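Local coordinates for protein C-domain type II peptide synthetase (PDB 4ZXW) that is a free-standing condensation-domain protein of the type II peptide synthetase class, built on the two-lobed fold of the CoA-dependent acyltransferase clan, at residues 372-377 and 413-418; 290-295 and 368-373; 244-249 and 394-399; 46-51 and 158-163. All blocks are in the same frame, centred on the assembly; numbering follows the deposited sequence.

Interaction 1 (372-377 and 413-418); sequences QAVHAP and SIHIDP. With FRU (beta-D-fructofuranose), chain C; GLC (alpha-D-glucopyranose), chain B.
Gln372 and Ser413 face each other on neighbouring parallel strands, 366-373 and 410-416, near the C-terminal ends where both run out of the five-stranded sheet of this condensation-domain fold. The amide of Gln372 gives a nearly straight bond from NE2 to OG of Ser413 (2.9 Å, 175° at the hydrogen), with the hydroxyl oxygen lying in the amide plane. The Gln372 side chain leaves the backbone with CG between N and the carbonyl carbon (chi1 75°) and then runs extended, which carries the amide across to the next strand. Ser413 OG passes the link on as donor to O6 of beta-D-fructofuranose, 2.6 Å away. OG is thus held by two bonds, accepting one and donating the other, which probably fixes the hydroxyl's rotation. CG2 of Val374 rests 3.3 Å from the same OG.

Behind these groups the backbones pair regularly: Ile414 N donates to Gln372 O (3.0 Å), and Val374 N to Ile414 O (2.8 Å). On the other face of the sheet the methyl of Ala373 meets CD1 of Ile416 at 4.4 Å, and helix 268-284 covers that side through Phe269 and Met272. From Val374 on, the chain leads along helix 162-179, with Val374 on Ala162 and Ala376 on His166, while Trp394 stacks on the His415 ring. The strands no longer pair directly here; a water replaces the next rung, donating to Val374 O and accepting from Ile416 N, at 2.8 Å from each atom.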
# COMPACT_ATOMS: atom_id res chain seq x y z
N GLN A 372 5.58 0.17 6.05
CA GLN A 372 4.39 1.02 6.01
C GLN A 372 3.20 0.49 6.78
O GLN A 372 3.02 -0.70 6.99
CB GLN A 372 3.91 1.26 4.56
CG GLN A 372 3.21 0.07 3.93
CD GLN A 372 2.64 0.35 2.53
OE1 GLN A 372 2.91 1.38 1.90
NE2 GLN A 372 1.82 -0.59 2.04
N ALA A 373 2.35 1.42 7.15
CA ALA A 373 1.01 1.11 7.59
C ALA A 373 0.07 1.56 6.49
O ALA A 373 0.19 2.67 5.98
CB ALA A 373 0.68 1.78 8.89
N VAL A 374 -0.85 0.67 6.12
CA VAL A 374 -1.88 0.97 5.13
C VAL A 374 -2.80 2.08 5.61
O VAL A 374 -3.36 1.98 6.70
CB VAL A 374 -2.69 -0.27 4.82
CG1 VAL A 374 -3.79 0.06 3.79
CG2 VAL A 374 -1.75 -1.36 4.35
N HIS A 375 -2.95 3.11 4.79
CA HIS A 375 -3.85 4.23 5.06
C HIS A 375 -5.19 4.04 4.35
O HIS A 375 -5.27 4.13 3.11
CB HIS A 375 -3.18 5.54 4.62
CG HIS A 375 -3.98 6.77 4.92
ND1 HIS A 375 -4.09 7.30 6.19
CD2 HIS A 375 -4.69 7.59 4.11
CE1 HIS A 375 -4.83 8.39 6.15
NE2 HIS A 375 -5.21 8.59 4.90
N ALA A 376 -6.22 3.78 5.14
CA ALA A 376 -7.54 3.41 4.67
C ALA A 376 -8.59 3.99 5.61
O ALA A 376 -8.32 4.16 6.79
CB ALA A 376 -7.69 1.91 4.59
N PRO A 377 -9.78 4.32 5.09
CA PRO A 377 -10.85 4.76 5.98
C PRO A 377 -11.11 3.76 7.11
O PRO A 377 -11.12 2.53 6.90
CB PRO A 377 -12.05 4.88 5.04
CG PRO A 377 -11.46 5.20 3.74
CD PRO A 377 -10.19 4.40 3.68
N SER A 413 4.20 -4.30 5.05
CA SER A 413 2.99 -3.54 5.04
C SER A 413 2.05 -4.13 6.08
O SER A 413 1.77 -5.31 6.07
CB SER A 413 2.38 -3.56 3.64
OG SER A 413 1.09 -2.93 3.60
N ILE A 414 1.58 -3.28 6.98
CA ILE A 414 0.66 -3.67 8.04
C ILE A 414 -0.61 -2.86 7.91
O ILE A 414 -0.56 -1.65 7.69
CB ILE A 414 1.26 -3.43 9.44
CG1 ILE A 414 2.61 -4.11 9.57
CG2 ILE A 414 0.32 -3.97 10.50
CD1 ILE A 414 2.57 -5.57 9.28
N HIS A 415 -1.76 -3.51 8.09
CA HIS A 415 -3.00 -2.77 8.29
C HIS A 415 -3.38 -2.97 9.73
O HIS A 415 -3.48 -4.10 10.21
CB HIS A 415 -4.16 -3.21 7.38
CG HIS A 415 -5.45 -2.52 7.72
ND1 HIS A 415 -6.41 -3.09 8.53
CD2 HIS A 415 -5.88 -1.26 7.45
CE1 HIS A 415 -7.40 -2.23 8.71
NE2 HIS A 415 -7.10 -1.11 8.07
N ILE A 416 -3.58 -1.86 10.43
CA ILE A 416 -3.96 -1.91 11.84
C ILE A 416 -5.41 -1.52 11.98
O ILE A 416 -5.78 -0.37 11.76
CB ILE A 416 -3.06 -1.00 12.70
CG1 ILE A 416 -1.59 -1.36 12.51
CG2 ILE A 416 -3.42 -1.15 14.15
CD1 ILE A 416 -0.66 -0.19 12.58
N ASP A 417 -6.23 -2.49 12.35
CA ASP A 417 -7.67 -2.28 12.56
C ASP A 417 -7.93 -1.50 13.85
O ASP A 417 -7.10 -1.53 14.76
CB ASP A 417 -8.36 -3.64 12.62
CG ASP A 417 -9.63 -3.67 11.82
OD1 ASP A 417 -10.70 -3.54 12.45
OD2 ASP A 417 -9.57 -3.84 10.59
N PRO A 418 -9.08 -0.80 13.94
CA PRO A 418 -9.43 -0.13 15.21
C PRO A 418 -9.61 -1.15 16.33
O PRO A 418 -9.15 -0.95 17.45
CB PRO A 418 -10.76 0.56 14.89
CG PRO A 418 -10.84 0.63 13.40
CD PRO A 418 -10.13 -0.60 12.92
C1 FRU C . -5.31 -6.82 1.93
C2 FRU C . -3.82 -6.56 2.14
C3 FRU C . -2.99 -7.79 2.50
C4 FRU C . -1.86 -7.39 3.48
C5 FRU C . -2.54 -6.20 4.15
C6 FRU C . -1.48 -5.13 4.46
O1 FRU C . -5.61 -7.32 0.63
O2 FRU C . -3.17 -6.15 0.94
O3 FRU C . -2.93 -8.90 1.58
O4 FRU C . -1.41 -8.38 4.39
O5 FRU C . -3.55 -5.68 3.24
O6 FRU C . -0.84 -4.69 3.23
C1 GLC B . -3.23 -4.80 0.56
C2 GLC B . -3.58 -4.81 -0.92
C3 GLC B . -2.50 -5.44 -1.79
C4 GLC B . -1.17 -4.77 -1.48
C5 GLC B . -0.88 -4.82 0.02
C6 GLC B . 0.44 -4.10 0.30
O2 GLC B . -4.77 -5.55 -1.11
O3 GLC B . -2.85 -5.19 -3.16
O4 GLC B . -0.14 -5.44 -2.22
O5 GLC B . -1.95 -4.22 0.79
O6 GLC B . 0.25 -2.70 0.06
O HOH W 1 -3.21 0.61 9.08

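Interaction 2 (290-295 and 368-373); sequences TVPTFS and ISVFQA. With 4T7 ((1R)-1-(naphthalen-2-yl)ethane-1,2-diol), chain E.
Thr293 uses its side chain, not its backbone, to bond a strand of a different sheet: OG1 donates to the carbonyl oxygen of Phe371 at 2.7 Å. Chi1 of -171° puts OG1 anti to its own N, from where it meets that oxygen at an angle. The same hydroxyl accepts from a water that also donates to Phe294 O and accepts from Ala373 N (3.0 Å), a three-way bridge filling the place of direct pairing. Phe371 N donates to Pro292 O (3.1 Å). Strand 290-295, which pairs antiparallel with strand 312-319, thus meets strand 368-373 of the five-stranded sheet of the condensation-domain fold at 42°, and the two diverge on either side of a short paired stretch.

CG1 of Val370 touches CD2 of Phe294 at 3.8 Å. CG2 lies between Pro292, whose CG is 3.9 Å away, and (1R)-1-(naphthalen-2-yl)ethane-1,2-diol, whose CAD is 3.6 Å away; the Pro292 and Val370 side chains cross at about a right angle. The Phe294 ring also borders the ligand, CE2 to CAJ being 3.2 Å. Gln372, whose NE2 is bonded to Ser413, brings OE1 to 3.3 Å from Phe294 CD2, with amide and ring planes 70° apart.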
# COMPACT_ATOMS: atom_id res chain seq x y z
N THR A 290 18.12 4.87 8.47
CA THR A 290 17.12 5.55 7.65
C THR A 290 16.32 4.50 6.90
O THR A 290 16.89 3.65 6.21
CB THR A 290 17.76 6.52 6.66
OG1 THR A 290 18.52 7.48 7.40
CG2 THR A 290 16.70 7.26 5.85
N VAL A 291 14.99 4.57 7.07
CA VAL A 291 14.04 3.65 6.48
C VAL A 291 12.82 4.43 6.00
O VAL A 291 12.17 5.09 6.80
CB VAL A 291 13.59 2.55 7.46
CG1 VAL A 291 12.38 1.77 6.88
CG2 VAL A 291 14.72 1.60 7.75
N PRO A 292 12.49 4.32 4.71
CA PRO A 292 11.32 5.04 4.22
C PRO A 292 10.03 4.33 4.59
O PRO A 292 10.00 3.11 4.81
CB PRO A 292 11.53 5.05 2.70
CG PRO A 292 12.30 3.80 2.44
CD PRO A 292 13.17 3.56 3.65
N THR A 293 8.99 5.12 4.73
CA THR A 293 7.65 4.61 4.81
C THR A 293 6.90 5.23 3.64
O THR A 293 7.46 5.99 2.87
CB THR A 293 6.98 4.93 6.19
OG1 THR A 293 5.72 4.23 6.32
CG2 THR A 293 6.75 6.40 6.34
N PHE A 294 5.64 4.84 3.47
CA PHE A 294 4.72 5.58 2.64
C PHE A 294 3.71 6.28 3.52
O PHE A 294 3.03 5.62 4.28
CB PHE A 294 4.00 4.66 1.66
CG PHE A 294 4.79 4.33 0.47
CD1 PHE A 294 5.05 5.30 -0.50
CD2 PHE A 294 5.30 3.05 0.29
CE1 PHE A 294 5.77 4.99 -1.65
CE2 PHE A 294 6.04 2.74 -0.85
CZ PHE A 294 6.27 3.71 -1.83
N SER A 295 3.65 7.61 3.47
CA SER A 295 2.57 8.31 4.11
C SER A 295 1.34 8.21 3.20
O SER A 295 1.47 7.81 2.05
CB SER A 295 2.93 9.78 4.37
OG SER A 295 2.71 10.54 3.20
N ILE A 368 16.67 -1.76 -0.98
CA ILE A 368 16.11 -1.01 0.13
C ILE A 368 14.81 -1.66 0.58
O ILE A 368 14.18 -2.41 -0.17
CB ILE A 368 15.88 0.41 -0.24
CG1 ILE A 368 14.98 0.51 -1.45
CG2 ILE A 368 17.22 1.08 -0.54
CD1 ILE A 368 14.22 1.80 -1.45
N SER A 369 14.41 -1.38 1.82
CA SER A 369 13.12 -1.87 2.30
C SER A 369 12.32 -0.70 2.75
O SER A 369 12.85 0.36 3.08
CB SER A 369 13.26 -2.88 3.42
OG SER A 369 13.74 -2.22 4.58
N VAL A 370 11.01 -0.90 2.72
CA VAL A 370 10.05 0.10 3.09
C VAL A 370 9.19 -0.53 4.17
O VAL A 370 8.82 -1.68 4.08
CB VAL A 370 9.18 0.53 1.86
CG1 VAL A 370 8.13 1.51 2.25
CG2 VAL A 370 10.04 1.09 0.73
N PHE A 371 8.85 0.24 5.18
CA PHE A 371 7.98 -0.27 6.22
C PHE A 371 6.79 0.68 6.34
O PHE A 371 6.96 1.86 6.64
CB PHE A 371 8.75 -0.40 7.53
CG PHE A 371 8.02 -1.15 8.60
CD1 PHE A 371 7.00 -0.56 9.29
CD2 PHE A 371 8.38 -2.44 8.92
CE1 PHE A 371 6.33 -1.24 10.30
CE2 PHE A 371 7.73 -3.13 9.91
CZ PHE A 371 6.70 -2.52 10.60
N GLN A 372 5.58 0.17 6.05
CA GLN A 372 4.39 1.02 6.01
C GLN A 372 3.20 0.49 6.78
O GLN A 372 3.02 -0.70 6.99
CB GLN A 372 3.91 1.26 4.56
CG GLN A 372 3.21 0.07 3.93
CD GLN A 372 2.64 0.35 2.53
OE1 GLN A 372 2.91 1.38 1.90
NE2 GLN A 372 1.82 -0.59 2.04
N ALA A 373 2.35 1.42 7.15
CA ALA A 373 1.01 1.11 7.59
C ALA A 373 0.07 1.56 6.49
O ALA A 373 0.19 2.67 5.98
CB ALA A 373 0.68 1.78 8.89
CAI 4T7 E . 6.81 -0.23 -2.92
CAM 4T7 E . 8.18 0.03 -3.07
CAG 4T7 E . 9.11 -0.65 -2.30
CAD 4T7 E . 10.48 -0.42 -2.47
CAC 4T7 E . 10.93 0.50 -3.42
CAF 4T7 E . 10.00 1.18 -4.20
CAL 4T7 E . 8.62 0.93 -4.04
CAH 4T7 E . 7.67 1.60 -4.82
CAE 4T7 E . 6.32 1.35 -4.63
CAK 4T7 E . 5.85 0.43 -3.70
CAN 4T7 E . 4.41 0.20 -3.54
OAB 4T7 E . 4.03 -1.19 -3.37
CAJ 4T7 E . 3.81 0.99 -2.36
OAA 4T7 E . 2.40 0.75 -2.25
O HOH W 2 3.09 4.30 6.98

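Interaction 3 (244-249 and 394-399); sequences WQRFAV and WERQLS. With FRU (beta-D-fructofuranose), chain C; GLC (alpha-D-glucopyranose), chain B.
The edge strand 242-249 of the five-stranded sheet is bordered here by the loop 394-399, which runs roughly the other way, and a stacked pair of arginines joins them. The guanidinium of Arg246 lies flat on that of Arg396, centres 3.3 Å apart and planes 22° off parallel, with CB of Trp244 over the opposite face of Arg246. Glu125 OE1 forms salt bridges with NH2 of both, which probably offsets the charge of two cationic groups so close together. Arg396 NH2 is also bonded to Asn122.

The edge of the Arg246 group is held as well: NH1 donates to Leu398 O at 3.0 Å, the oxygen lying in the guanidinium plane. Its chain is extended from CG to NE, whereas that of Arg396 bends at chi3 (63°), and the two chains thereby bring their ends together. Arg396 NH1 makes weak bonds to O3 (2.9 Å) and O1 (3.4 Å) of beta-D-fructofuranose.

Ser399 closes the other end, where its OG accepts from Arg246 N at 2.9 Å and 170°. Near the start of the loop, Glu395 lies alongside the methyl of Ala248, OE1 to CB 3.6 Å. The Trp244 indole turns one face to alpha-D-glucopyranose, whose O4 is 3.6 Å from CH2.

Helix 110-126 runs beside the pair, supplying Asn122 and Glu125 to the arginines and Glu118 to the backbone N atoms of Gln397 and Leu398, while helix 435-454 packs on Gln245 and Phe247, and strand 422-429 pairs with 242-249 on the inner side.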
# COMPACT_ATOMS: atom_id res chain seq x y z
N TRP A 244 4.76 -12.61 -1.75
CA TRP A 244 4.12 -11.95 -0.62
C TRP A 244 3.90 -12.98 0.43
O TRP A 244 3.16 -13.93 0.20
CB TRP A 244 2.79 -11.33 -1.02
CG TRP A 244 2.96 -10.21 -1.99
CD1 TRP A 244 3.00 -10.31 -3.33
CD2 TRP A 244 3.11 -8.81 -1.69
NE1 TRP A 244 3.16 -9.07 -3.90
CE2 TRP A 244 3.23 -8.13 -2.91
CE3 TRP A 244 3.16 -8.08 -0.51
CZ2 TRP A 244 3.38 -6.76 -3.00
CZ3 TRP A 244 3.31 -6.72 -0.60
CH2 TRP A 244 3.42 -6.07 -1.83
N GLN A 245 4.59 -12.84 1.56
CA GLN A 245 4.36 -13.73 2.68
C GLN A 245 3.42 -13.00 3.63
O GLN A 245 3.70 -11.87 4.06
CB GLN A 245 5.67 -14.13 3.34
CG GLN A 245 6.39 -15.24 2.58
CD GLN A 245 7.62 -15.80 3.29
OE1 GLN A 245 7.65 -15.97 4.52
NE2 GLN A 245 8.64 -16.12 2.49
N ARG A 246 2.29 -13.63 3.91
CA ARG A 246 1.20 -12.93 4.57
C ARG A 246 1.14 -13.46 5.98
O ARG A 246 1.52 -14.59 6.22
CB ARG A 246 -0.10 -13.14 3.81
CG ARG A 246 0.03 -12.63 2.36
CD ARG A 246 -1.26 -12.14 1.80
NE ARG A 246 -1.04 -11.39 0.56
CZ ARG A 246 -1.06 -11.92 -0.65
NH1 ARG A 246 -1.29 -13.21 -0.83
NH2 ARG A 246 -0.83 -11.16 -1.71
N PHE A 247 0.73 -12.62 6.91
CA PHE A 247 0.63 -13.02 8.31
C PHE A 247 -0.38 -12.16 9.04
O PHE A 247 -0.70 -11.06 8.60
CB PHE A 247 1.97 -12.92 9.02
CG PHE A 247 2.57 -11.55 8.98
CD1 PHE A 247 3.30 -11.13 7.88
CD2 PHE A 247 2.40 -10.67 10.04
CE1 PHE A 247 3.87 -9.86 7.83
CE2 PHE A 247 2.96 -9.41 9.98
CZ PHE A 247 3.69 -9.00 8.87
N ALA A 248 -0.88 -12.70 10.14
CA ALA A 248 -1.69 -11.93 11.07
C ALA A 248 -0.96 -11.91 12.40
O ALA A 248 -0.43 -12.93 12.85
CB ALA A 248 -3.09 -12.54 11.23
N VAL A 249 -0.90 -10.73 13.00
CA VAL A 249 -0.35 -10.60 14.30
C VAL A 249 -1.35 -11.26 15.25
O VAL A 249 -2.50 -10.84 15.33
CB VAL A 249 -0.09 -9.14 14.64
CG1 VAL A 249 0.45 -8.99 16.04
CG2 VAL A 249 0.89 -8.58 13.69
N TRP A 394 -9.25 -7.98 5.37
CA TRP A 394 -7.86 -7.55 5.60
C TRP A 394 -6.93 -8.71 5.83
O TRP A 394 -5.81 -8.73 5.31
CB TRP A 394 -7.74 -6.60 6.79
CG TRP A 394 -8.22 -5.25 6.48
CD1 TRP A 394 -9.35 -4.65 6.97
CD2 TRP A 394 -7.61 -4.31 5.60
NE1 TRP A 394 -9.47 -3.39 6.45
CE2 TRP A 394 -8.42 -3.15 5.60
CE3 TRP A 394 -6.44 -4.32 4.81
CZ2 TRP A 394 -8.12 -2.02 4.84
CZ3 TRP A 394 -6.14 -3.19 4.05
CH2 TRP A 394 -6.97 -2.06 4.07
N GLU A 395 -7.39 -9.65 6.64
CA GLU A 395 -6.58 -10.79 7.05
C GLU A 395 -6.55 -11.81 5.92
O GLU A 395 -7.56 -12.44 5.64
CB GLU A 395 -7.16 -11.42 8.31
CG GLU A 395 -6.19 -11.52 9.47
CD GLU A 395 -6.85 -12.13 10.70
OE1 GLU A 395 -6.56 -11.68 11.83
OE2 GLU A 395 -7.67 -13.06 10.51
N ARG A 396 -5.43 -11.91 5.23
CA ARG A 396 -5.24 -12.99 4.27
C ARG A 396 -4.11 -13.79 4.81
O ARG A 396 -3.05 -13.25 5.09
CB ARG A 396 -4.89 -12.47 2.88
CG ARG A 396 -5.90 -11.55 2.31
CD ARG A 396 -5.34 -10.77 1.16
NE ARG A 396 -4.91 -11.56 0.01
CZ ARG A 396 -4.26 -11.02 -1.02
NH1 ARG A 396 -3.94 -9.73 -1.01
NH2 ARG A 396 -3.91 -11.77 -2.07
N GLN A 397 -4.31 -15.08 4.97
CA GLN A 397 -3.21 -15.83 5.51
C GLN A 397 -2.54 -16.68 4.45
O GLN A 397 -1.47 -17.23 4.68
CB GLN A 397 -3.71 -16.64 6.70
CG GLN A 397 -3.82 -15.70 7.92
CD GLN A 397 -4.54 -16.32 9.07
OE1 GLN A 397 -3.93 -16.94 9.93
NE2 GLN A 397 -5.86 -16.16 9.10
N LEU A 398 -3.11 -16.69 3.26
CA LEU A 398 -2.54 -17.45 2.17
C LEU A 398 -1.49 -16.58 1.51
O LEU A 398 -1.77 -15.50 0.99
CB LEU A 398 -3.61 -17.85 1.19
CG LEU A 398 -3.37 -19.09 0.35
CD1 LEU A 398 -3.39 -20.28 1.24
CD2 LEU A 398 -4.49 -19.16 -0.67
N SER A 399 -0.26 -17.06 1.53
CA SER A 399 0.80 -16.34 0.90
C SER A 399 0.82 -16.60 -0.63
O SER A 399 0.04 -17.39 -1.19
CB SER A 399 2.11 -16.73 1.54
OG SER A 399 2.09 -16.35 2.90
C1 FRU C . -5.31 -6.82 1.93
C2 FRU C . -3.82 -6.56 2.14
C3 FRU C . -2.99 -7.79 2.50
C4 FRU C . -1.86 -7.39 3.48
C5 FRU C . -2.54 -6.20 4.15
C6 FRU C . -1.48 -5.13 4.46
O1 FRU C . -5.61 -7.32 0.63
O2 FRU C . -3.17 -6.15 0.94
O3 FRU C . -2.93 -8.90 1.58
O4 FRU C . -1.41 -8.38 4.39
O5 FRU C . -3.55 -5.68 3.24
O6 FRU C . -0.84 -4.69 3.23
C1 GLC B . -3.23 -4.80 0.56
C2 GLC B . -3.58 -4.81 -0.92
C3 GLC B . -2.50 -5.44 -1.79
C4 GLC B . -1.17 -4.77 -1.48
C5 GLC B . -0.88 -4.82 0.02
C6 GLC B . 0.44 -4.10 0.30
O2 GLC B . -4.77 -5.55 -1.11
O3 GLC B . -2.85 -5.19 -3.16
O4 GLC B . -0.14 -5.44 -2.22
O5 GLC B . -1.95 -4.22 0.79
O6 GLC B . 0.25 -2.70 0.06

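Interaction 4 (46-51 and 158-163); sequences YHIVGA and TAADAW. With GLC (alpha-D-glucopyranose), chain B.
Ile48 is stretched out, with chi1 at 179° and chi2 at 170°, and this drives CD1 onto the start of helix 162-179, 3.6 Å from Ala162 N and 4.2 Å from Ala162 CB. Its other branch, CG2, sits 3.5 Å from the carbonyl oxygen of Ala160. The Tyr46 ring meets Thr158 obliquely, CE2 3.9 Å from Thr158 N and CD2 4.0 Å from Thr158 CG2. No hydrogen bond joins the two segments; apolar side chains cover the turn, and polar atoms such as Ala160 O and Thr158 OG1 are bonded to His157 and His156.

Along the strand, Val49 holds alpha-D-glucopyranose by its backbone: its N donates to O3 (3.0 Å, 168°) and its O accepts from O2. CG1 of Ile48 lies 3.5 Å from the same O3. The Tyr46 ring stacks on His157, a histidine bonded through NE2 to the bound diol.

Asp161 is the N-cap of helix 162-179, OD1 taking Ala164 N and a salt bridge to Arg298, while OD2 accepts from Phe310 N. Together with His156 and His157 it forms the HHxxxD signature of condensation domains, whose loop the strand 47-51 flanks.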
# COMPACT_ATOMS: atom_id res chain seq x y z
N TYR A 46 1.80 -4.25 -11.61
CA TYR A 46 1.84 -3.24 -10.55
C TYR A 46 0.39 -2.82 -10.27
O TYR A 46 -0.11 -1.80 -10.74
CB TYR A 46 2.73 -2.04 -10.94
CG TYR A 46 2.88 -1.02 -9.84
CD1 TYR A 46 3.62 -1.32 -8.70
CD2 TYR A 46 2.31 0.23 -9.93
CE1 TYR A 46 3.76 -0.41 -7.68
CE2 TYR A 46 2.48 1.19 -8.87
CZ TYR A 46 3.20 0.84 -7.76
OH TYR A 46 3.38 1.73 -6.68
N HIS A 47 -0.29 -3.65 -9.51
CA HIS A 47 -1.70 -3.40 -9.22
C HIS A 47 -1.97 -3.56 -7.73
O HIS A 47 -1.09 -4.00 -6.98
CB HIS A 47 -2.63 -4.32 -10.04
CG HIS A 47 -2.15 -5.74 -10.15
ND1 HIS A 47 -1.75 -6.49 -9.06
CD2 HIS A 47 -1.99 -6.56 -11.23
CE1 HIS A 47 -1.38 -7.70 -9.46
NE2 HIS A 47 -1.52 -7.76 -10.77
N ILE A 48 -3.18 -3.20 -7.32
CA ILE A 48 -3.59 -3.26 -5.93
C ILE A 48 -4.97 -3.93 -5.97
O ILE A 48 -5.76 -3.67 -6.88
CB ILE A 48 -3.60 -1.87 -5.29
CG1 ILE A 48 -4.07 -1.94 -3.84
CG2 ILE A 48 -4.50 -0.92 -6.09
CD1 ILE A 48 -3.89 -0.64 -3.07
N VAL A 49 -5.23 -4.84 -5.01
CA VAL A 49 -6.54 -5.48 -4.87
C VAL A 49 -7.26 -5.08 -3.58
O VAL A 49 -6.64 -4.71 -2.59
CB VAL A 49 -6.42 -7.02 -4.92
CG1 VAL A 49 -5.74 -7.44 -6.18
CG2 VAL A 49 -5.63 -7.53 -3.74
N GLY A 50 -8.58 -5.17 -3.62
CA GLY A 50 -9.43 -5.08 -2.46
C GLY A 50 -10.52 -6.15 -2.57
O GLY A 50 -11.08 -6.38 -3.65
N ALA A 51 -10.74 -6.84 -1.47
CA ALA A 51 -11.76 -7.87 -1.38
C ALA A 51 -12.76 -7.55 -0.26
O ALA A 51 -12.37 -7.20 0.86
CB ALA A 51 -11.12 -9.20 -1.14
N THR A 158 -0.83 2.64 -10.24
CA THR A 158 -0.60 4.04 -10.66
C THR A 158 -1.89 4.87 -10.60
O THR A 158 -1.84 6.12 -10.53
CB THR A 158 -0.01 4.15 -12.10
OG1 THR A 158 -0.94 3.63 -13.08
CG2 THR A 158 1.31 3.42 -12.19
N ALA A 159 -3.04 4.18 -10.63
CA ALA A 159 -4.36 4.81 -10.66
C ALA A 159 -5.04 4.88 -9.29
O ALA A 159 -5.91 5.72 -9.07
CB ALA A 159 -5.30 4.07 -11.61
N ALA A 160 -4.64 3.99 -8.38
CA ALA A 160 -5.32 3.84 -7.10
C ALA A 160 -4.39 3.39 -5.99
O ALA A 160 -3.58 2.49 -6.20
CB ALA A 160 -6.48 2.84 -7.25
N ASP A 161 -4.52 4.04 -4.82
CA ASP A 161 -3.93 3.54 -3.58
C ASP A 161 -5.03 2.88 -2.72
O ASP A 161 -6.17 2.74 -3.16
CB ASP A 161 -3.20 4.67 -2.80
CG ASP A 161 -4.10 5.87 -2.49
OD1 ASP A 161 -5.33 5.70 -2.33
OD2 ASP A 161 -3.57 7.01 -2.39
N ALA A 162 -4.68 2.45 -1.51
CA ALA A 162 -5.61 1.66 -0.69
C ALA A 162 -6.84 2.47 -0.33
O ALA A 162 -7.96 1.99 -0.36
CB ALA A 162 -4.94 1.21 0.56
N TRP A 163 -6.61 3.73 0.00
CA TRP A 163 -7.69 4.62 0.34
C TRP A 163 -8.63 4.68 -0.87
O TRP A 163 -9.86 4.58 -0.71
CB TRP A 163 -7.15 6.02 0.70
CG TRP A 163 -8.21 6.96 1.15
CD1 TRP A 163 -9.12 7.62 0.35
CD2 TRP A 163 -8.50 7.34 2.49
NE1 TRP A 163 -9.95 8.39 1.13
CE2 TRP A 163 -9.60 8.23 2.45
CE3 TRP A 163 -7.95 7.00 3.74
CZ2 TRP A 163 -10.14 8.78 3.60
CZ3 TRP A 163 -8.49 7.55 4.88
CH2 TRP A 163 -9.57 8.44 4.80
C1 GLC B . -3.23 -4.80 0.56
C2 GLC B . -3.58 -4.81 -0.92
C3 GLC B . -2.50 -5.44 -1.79
C4 GLC B . -1.17 -4.77 -1.48
C5 GLC B . -0.88 -4.82 0.02
C6 GLC B . 0.44 -4.10 0.30
O2 GLC B . -4.77 -5.55 -1.11
O3 GLC B . -2.85 -5.19 -3.16
O4 GLC B . -0.14 -5.44 -2.22
O5 GLC B . -1.95 -4.22 0.79
O6 GLC B . 0.25 -2.70 0.06

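Overall arrangement
Interactions 1 and 2 share Gln372 and Ala373 on strand 366-373, their centres about 13 Å apart; the Gln372 side chain comes within about 4 Å of the naphthyl diol and about 3 Å of the glucose. Interaction 3, centred about 13 Å from interaction 1, meets it where Trp394 NE1 comes to 3.3 Å from His415 CE1, and both border the two sugars. Interaction 4 joins interaction 1 through Trp163, whose CE3 is 3.3 Å from His375 CD2, and reaches interaction 3 only where Val49 CG2 approaches Arg396 NH1 at 3.9 Å. Interactions 2 and 3 do not touch, their centres being about 19 Å apart. All four surround the ligand-filled middle, next to the HHxxxD motif, which ends within segment 158-163.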